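Local structure of putative transporter (Clostridium difficile 630, 3LV9) at residues 33-38 / 67-72. The protein is a putative membrane transporter of the UPF0053 family, represented here by its paired CBS domains, and, as a whole protein, may bind flavin adenine dinucleotide. Numbering follows the deposited sequence.
Sequences TDMVCI and DDILGF
Selenomethionine Met35 and Ile69 meet tip to tip, with CE of Met35 3.7 Å from CD1 of Ile69. The Met35 chain runs extended beyond CG (chi2 179°, chi3 163°), which carries its methyl across to the strand. On the other side, CG1 of Ile69 lies beside the backbone N (chi1 -56°), and a further turn at chi2 brings CD1 to the loop. The same CD1 stands 4.2 Å from SG of Cys37, so a single methyl makes both apolar contacts. The backbones stand well apart, with the nearest CA atoms, those of Cys37 and Ile69, separated by 8.6 Å, so the contact is made by side chains alone and buries 76 Å². No hydrogen bond crosses.

Both segments fall within the first of the two CBS domains. Segment 33-38 leads into edge strand 38-39, whereas 69-74 forms the other edge of the three-stranded sheet, with 58-62 between them. A disulfide from Cys37 SG to Cys62 SG ties the loop covalently to that middle strand, and Ile69 also packs on Cys62. Towards the second CBS domain, Met35 touches Thr130 and Val133, while Ile69 touches Thr130 and Ile122, placing the buried methyl contact between the two sheets.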
loop_
_atom_site.group_PDB
_atom_site.type_symbol
_atom_site.label_atom_id
_atom_site.label_comp_id
_atom_site.label_asym_id
_atom_site.label_seq_id
_atom_site.Cartn_x
_atom_site.Cartn_y
_atom_site.Cartn_z
ATOM N N THR A 33 -19.381 7.164 -3.743
ATOM C CA THR A 33 -20.024 6.938 -2.437
ATOM C C THR A 33 -19.163 6.140 -1.478
ATOM O O THR A 33 -19.238 6.371 -0.252
ATOM C CB THR A 33 -21.506 6.352 -2.538
ATOM O OG1 THR A 33 -22.129 6.465 -1.260
ATOM C CG2 THR A 33 -21.561 4.923 -2.943
ATOM N N ASP A 34 -18.310 5.253 -2.026
ATOM C CA ASP A 34 -17.456 4.367 -1.196
ATOM C C ASP A 34 -16.049 4.910 -1.010
ATOM O O ASP A 34 -15.266 4.421 -0.199
ATOM C CB ASP A 34 -17.384 2.994 -1.818
ATOM C CG ASP A 34 -18.745 2.286 -1.815
ATOM O OD1 ASP A 34 -19.455 2.405 -0.801
ATOM O OD2 ASP A 34 -19.117 1.622 -2.810
HETATM N N MSE A 35 -15.733 5.949 -1.752
HETATM C CA MSE A 35 -14.432 6.579 -1.670
HETATM C C MSE A 35 -14.282 7.287 -0.322
HETATM O O MSE A 35 -15.195 7.978 0.136
HETATM C CB MSE A 35 -14.298 7.545 -2.848
HETATM C CG MSE A 35 -13.464 8.746 -2.617
HETATM SE SE MSE A 35 -13.399 9.838 -4.234
HETATM C CE MSE A 35 -12.773 11.500 -3.463
ATOM N N VAL A 36 -13.152 7.113 0.320
ATOM C CA VAL A 36 -12.890 7.874 1.515
ATOM C C VAL A 36 -11.978 9.067 1.304
ATOM O O VAL A 36 -10.843 8.919 0.923
ATOM C CB VAL A 36 -12.314 6.987 2.595
ATOM C CG1 VAL A 36 -11.768 7.835 3.696
ATOM C CG2 VAL A 36 -13.416 6.051 3.142
ATOM N N CYS A 37 -12.502 10.249 1.593
ATOM C CA CYS A 37 -11.792 11.509 1.518
ATOM C C CYS A 37 -11.495 11.982 2.916
ATOM O O CYS A 37 -12.356 11.935 3.784
ATOM C CB CYS A 37 -12.668 12.594 0.840
ATOM S SG CYS A 37 -11.645 13.691 -0.185
ATOM N N ILE A 38 -10.290 12.486 3.129
ATOM C CA ILE A 38 -10.001 13.234 4.295
ATOM C C ILE A 38 -10.388 14.670 3.999
ATOM O O ILE A 38 -9.829 15.265 3.084
ATOM C CB ILE A 38 -8.513 13.198 4.584
ATOM C CG1 ILE A 38 -8.075 11.776 4.960
ATOM C CG2 ILE A 38 -8.196 14.135 5.748
ATOM C CD1 ILE A 38 -6.660 11.687 5.419
ATOM N N ASP A 67 -16.265 16.820 -4.568
ATOM C CA ASP A 67 -16.004 17.399 -5.912
ATOM C C ASP A 67 -14.919 18.472 -5.919
ATOM O O ASP A 67 -14.524 18.978 -6.984
ATOM C CB ASP A 67 -17.263 18.056 -6.460
ATOM C CG ASP A 67 -18.334 17.086 -6.724
ATOM O OD1 ASP A 67 -18.023 15.886 -6.900
ATOM O OD2 ASP A 67 -19.483 17.538 -6.783
ATOM N N ASP A 68 -14.473 18.841 -4.722
ATOM C CA ASP A 68 -13.366 19.782 -4.581
ATOM C C ASP A 68 -12.179 19.059 -3.989
ATOM O O ASP A 68 -11.917 19.184 -2.834
ATOM C CB ASP A 68 -13.790 20.989 -3.731
ATOM C CG ASP A 68 -12.738 22.123 -3.742
ATOM O OD1 ASP A 68 -11.715 21.989 -4.479
ATOM O OD2 ASP A 68 -12.938 23.132 -3.012
ATOM N N ILE A 69 -11.495 18.278 -4.812
ATOM C CA ILE A 69 -10.284 17.587 -4.388
ATOM C C ILE A 69 -9.085 18.524 -4.415
ATOM O O ILE A 69 -8.812 19.149 -5.428
ATOM C CB ILE A 69 -9.920 16.425 -5.310
ATOM C CG1 ILE A 69 -11.082 15.445 -5.426
ATOM C CG2 ILE A 69 -8.664 15.714 -4.792
ATOM C CD1 ILE A 69 -11.544 14.927 -4.167
ATOM N N LEU A 70 -8.345 18.578 -3.317
ATOM C CA LEU A 70 -7.134 19.388 -3.228
ATOM C C LEU A 70 -5.841 18.623 -3.618
ATOM O O LEU A 70 -4.824 19.218 -4.005
ATOM C CB LEU A 70 -7.007 19.903 -1.799
ATOM C CG LEU A 70 -8.202 20.650 -1.201
ATOM C CD1 LEU A 70 -7.757 21.183 0.198
ATOM C CD2 LEU A 70 -8.683 21.796 -2.096
ATOM N N GLY A 71 -5.874 17.303 -3.492
ATOM C CA GLY A 71 -4.697 16.485 -3.795
ATOM C C GLY A 71 -4.860 15.214 -3.029
ATOM O O GLY A 71 -5.973 14.838 -2.732
ATOM N N PHE A 72 -3.768 14.544 -2.699
ATOM C CA PHE A 72 -3.866 13.405 -1.822
ATOM C C PHE A 72 -2.734 13.357 -0.816
ATOM O O PHE A 72 -1.757 14.105 -0.898
ATOM C CB PHE A 72 -3.909 12.120 -2.617
ATOM C CG PHE A 72 -2.561 11.630 -3.082
ATOM C CD1 PHE A 72 -1.884 10.676 -2.357
ATOM C CD2 PHE A 72 -2.023 12.071 -4.290
ATOM C CE1 PHE A 72 -0.657 10.155 -2.808
ATOM C CE2 PHE A 72 -0.781 11.570 -4.769
ATOM C CZ PHE A 72 -0.094 10.610 -4.020
#